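Local coordinates for putative Phosphate (Eubacterium rectale, PDB 3DAO), which is probably a phosphatase of the haloacid dehalogenase-like hydrolase family, its natural substrate not established, at residues Trp107-Arg112 / Ile158-Asp162. Numbering follows the deposited sequence.
Sequences WKGMCR and ITRLD
Thr159 and Lys108 sit directly across from each other, their CA atoms 5.4 Å apart, and most of the contact is built round them. The lysine runs fully extended beyond CG along the short 3-10 turn 158-160, and its ammonium group grips two backbone carbonyls of the loop. Lys108 NZ donates to Leu161 O at 2.8 Å, nearly in line with the C=O (160°), and to Thr159 O at 3.0 Å, where it stands well above the carbonyl plane. Glu104, one turn earlier on the same helix, forms a salt bridge with this nitrogen and probably stabilises its charge. With the lysine cut back to an alanine, Thr159 O and Leu161 O would probably lose their common donor and Glu104 its positive partner, leaving the turn less firmly tied to the helix.

Thr159 turns its two branches to different jobs. CG2 packs against Cys111 CB at 3.6 Å, while OG1, held between the backbone N and the carbonyl carbon (chi1 68°), accepts from two waters and is also hydrogen-bonded to Asp157. One of these waters accepts from Arg112 NE at 2.7 Å; the second reaches Arg112 NH2 only weakly. Both lie at the edge of the guanidinium.

Beside the lysine, the Trp107 ring has Lys108 CG over one face, offset toward its rim, and presents its edge to the turn, with CZ3 3.5 Å from Ile158 O. Ile158 CG2 touches both the indole rim, at CZ3, and Cys111 SG, 3.7 Å from the sulfur.

The contact thus ties helix 104-117 to the connection between strands 152-154 and 168-172, in the alpha/beta domain built on the six-stranded sheet, probably the cap domain of this hydrolase. Cys111 also touches Phe169 on strand 168-172, and Trp107 packs on Met102 and Ile166.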
loop_
_atom_site.group_PDB
_atom_site.type_symbol
_atom_site.label_atom_id
_atom_site.label_comp_id
_atom_site.label_asym_id
_atom_site.label_seq_id
_atom_site.Cartn_x
_atom_site.Cartn_y
_atom_site.Cartn_z
ATOM N N TRP A 107 -15.334 11.416 1.285
ATOM C CA TRP A 107 -14.116 12.238 1.599
ATOM C C TRP A 107 -14.422 13.704 1.894
ATOM O O TRP A 107 -13.772 14.323 2.748
ATOM C CB TRP A 107 -12.983 12.091 0.548
ATOM C CG TRP A 107 -13.270 12.498 -0.862
ATOM C CD1 TRP A 107 -13.760 11.699 -1.836
ATOM C CD2 TRP A 107 -13.007 13.762 -1.478
ATOM N NE1 TRP A 107 -13.880 12.396 -3.002
ATOM C CE2 TRP A 107 -13.412 13.659 -2.827
ATOM C CE3 TRP A 107 -12.490 14.976 -1.022
ATOM C CZ2 TRP A 107 -13.330 14.723 -3.725
ATOM C CZ3 TRP A 107 -12.379 16.032 -1.925
ATOM C CH2 TRP A 107 -12.824 15.903 -3.252
ATOM N N LYS A 108 -15.406 14.274 1.195
ATOM C CA LYS A 108 -15.798 15.670 1.476
ATOM C C LYS A 108 -16.510 15.741 2.833
ATOM O O LYS A 108 -16.298 16.675 3.618
ATOM C CB LYS A 108 -16.666 16.267 0.367
ATOM C CG LYS A 108 -15.837 16.597 -0.853
ATOM C CD LYS A 108 -16.590 17.387 -1.903
ATOM C CE LYS A 108 -15.622 17.767 -3.023
ATOM N NZ LYS A 108 -16.226 18.612 -4.101
ATOM N N GLY A 109 -17.317 14.753 3.123
ATOM C CA GLY A 109 -17.983 14.649 4.427
ATOM C C GLY A 109 -16.972 14.574 5.582
ATOM O O GLY A 109 -17.131 15.204 6.652
HETATM N N MSE A 110 -15.924 13.788 5.354
HETATM C CA MSE A 110 -14.818 13.648 6.325
HETATM C C MSE A 110 -14.132 14.993 6.532
HETATM O O MSE A 110 -13.846 15.378 7.663
HETATM C CB MSE A 110 -13.814 12.604 5.887
HETATM C CG MSE A 110 -14.370 11.218 5.994
HETATM SE SE MSE A 110 -13.176 9.958 5.157
HETATM C CE MSE A 110 -13.994 8.279 5.797
ATOM N N CYS A 111 -13.851 15.677 5.435
ATOM C CA CYS A 111 -13.207 17.003 5.483
ATOM C C CYS A 111 -14.024 17.937 6.375
ATOM O O CYS A 111 -13.516 18.609 7.270
ATOM C CB CYS A 111 -13.147 17.650 4.103
ATOM S SG CYS A 111 -11.904 17.036 2.912
ATOM N N ARG A 112 -15.323 18.018 6.081
ATOM C CA ARG A 112 -16.210 18.942 6.840
ATOM C C ARG A 112 -16.261 18.626 8.291
ATOM O O ARG A 112 -16.203 19.532 9.148
ATOM C CB ARG A 112 -17.624 18.961 6.253
ATOM C CG ARG A 112 -17.607 19.515 4.881
ATOM C CD ARG A 112 -18.968 19.495 4.222
ATOM N NE ARG A 112 -18.864 20.025 2.871
ATOM C CZ ARG A 112 -19.095 19.292 1.788
ATOM N NH1 ARG A 112 -19.588 18.072 1.891
ATOM N NH2 ARG A 112 -18.942 19.825 0.613
ATOM N N ILE A 158 -10.156 21.836 0.136
ATOM C CA ILE A 158 -10.245 20.502 -0.461
ATOM C C ILE A 158 -11.683 20.172 -0.884
ATOM O O ILE A 158 -11.894 19.459 -1.858
ATOM C CB ILE A 158 -9.655 19.422 0.494
ATOM C CG1 ILE A 158 -8.134 19.615 0.603
ATOM C CG2 ILE A 158 -9.889 18.066 -0.010
ATOM C CD1 ILE A 158 -7.480 18.714 1.678
ATOM N N THR A 159 -12.663 20.737 -0.184
ATOM C CA THR A 159 -14.071 20.401 -0.473
ATOM C C THR A 159 -14.529 21.088 -1.744
ATOM O O THR A 159 -15.619 20.821 -2.230
ATOM C CB THR A 159 -15.062 20.761 0.663
ATOM O OG1 THR A 159 -15.172 22.189 0.795
ATOM C CG2 THR A 159 -14.648 20.140 1.992
ATOM N N ARG A 160 -13.677 21.929 -2.301
ATOM C CA ARG A 160 -14.012 22.651 -3.527
ATOM C C ARG A 160 -13.339 21.999 -4.731
ATOM O O ARG A 160 -13.512 22.423 -5.856
ATOM C CB ARG A 160 -13.729 24.158 -3.390
ATOM C CG ARG A 160 -14.670 24.813 -2.353
ATOM C CD ARG A 160 -14.687 26.327 -2.394
ATOM N NE ARG A 160 -15.814 26.884 -1.636
ATOM C CZ ARG A 160 -15.716 27.572 -0.501
ATOM N NH1 ARG A 160 -14.524 27.827 0.039
ATOM N NH2 ARG A 160 -16.823 28.024 0.087
ATOM N N LEU A 161 -12.624 20.909 -4.483
ATOM C CA LEU A 161 -11.991 20.182 -5.576
ATOM C C LEU A 161 -13.010 19.305 -6.283
ATOM O O LEU A 161 -13.976 18.807 -5.712
ATOM C CB LEU A 161 -10.842 19.305 -5.108
ATOM C CG LEU A 161 -9.702 20.023 -4.418
ATOM C CD1 LEU A 161 -8.741 19.005 -3.836
ATOM C CD2 LEU A 161 -9.003 20.943 -5.421
ATOM N N ASP A 162 -12.768 19.138 -7.566
ATOM C CA ASP A 162 -13.622 18.322 -8.402
ATOM C C ASP A 162 -12.763 17.218 -8.954
ATOM O O ASP A 162 -12.064 17.403 -9.936
ATOM C CB ASP A 162 -14.175 19.162 -9.551
ATOM C CG ASP A 162 -15.103 18.383 -10.435
ATOM O OD1 ASP A 162 -15.760 17.447 -9.928
ATOM O OD2 ASP A 162 -15.191 18.726 -11.631
HETATM O O HOH W 1 -17.507 22.401 2.660
HETATM O O HOH W 2 -17.781 22.931 -0.444
#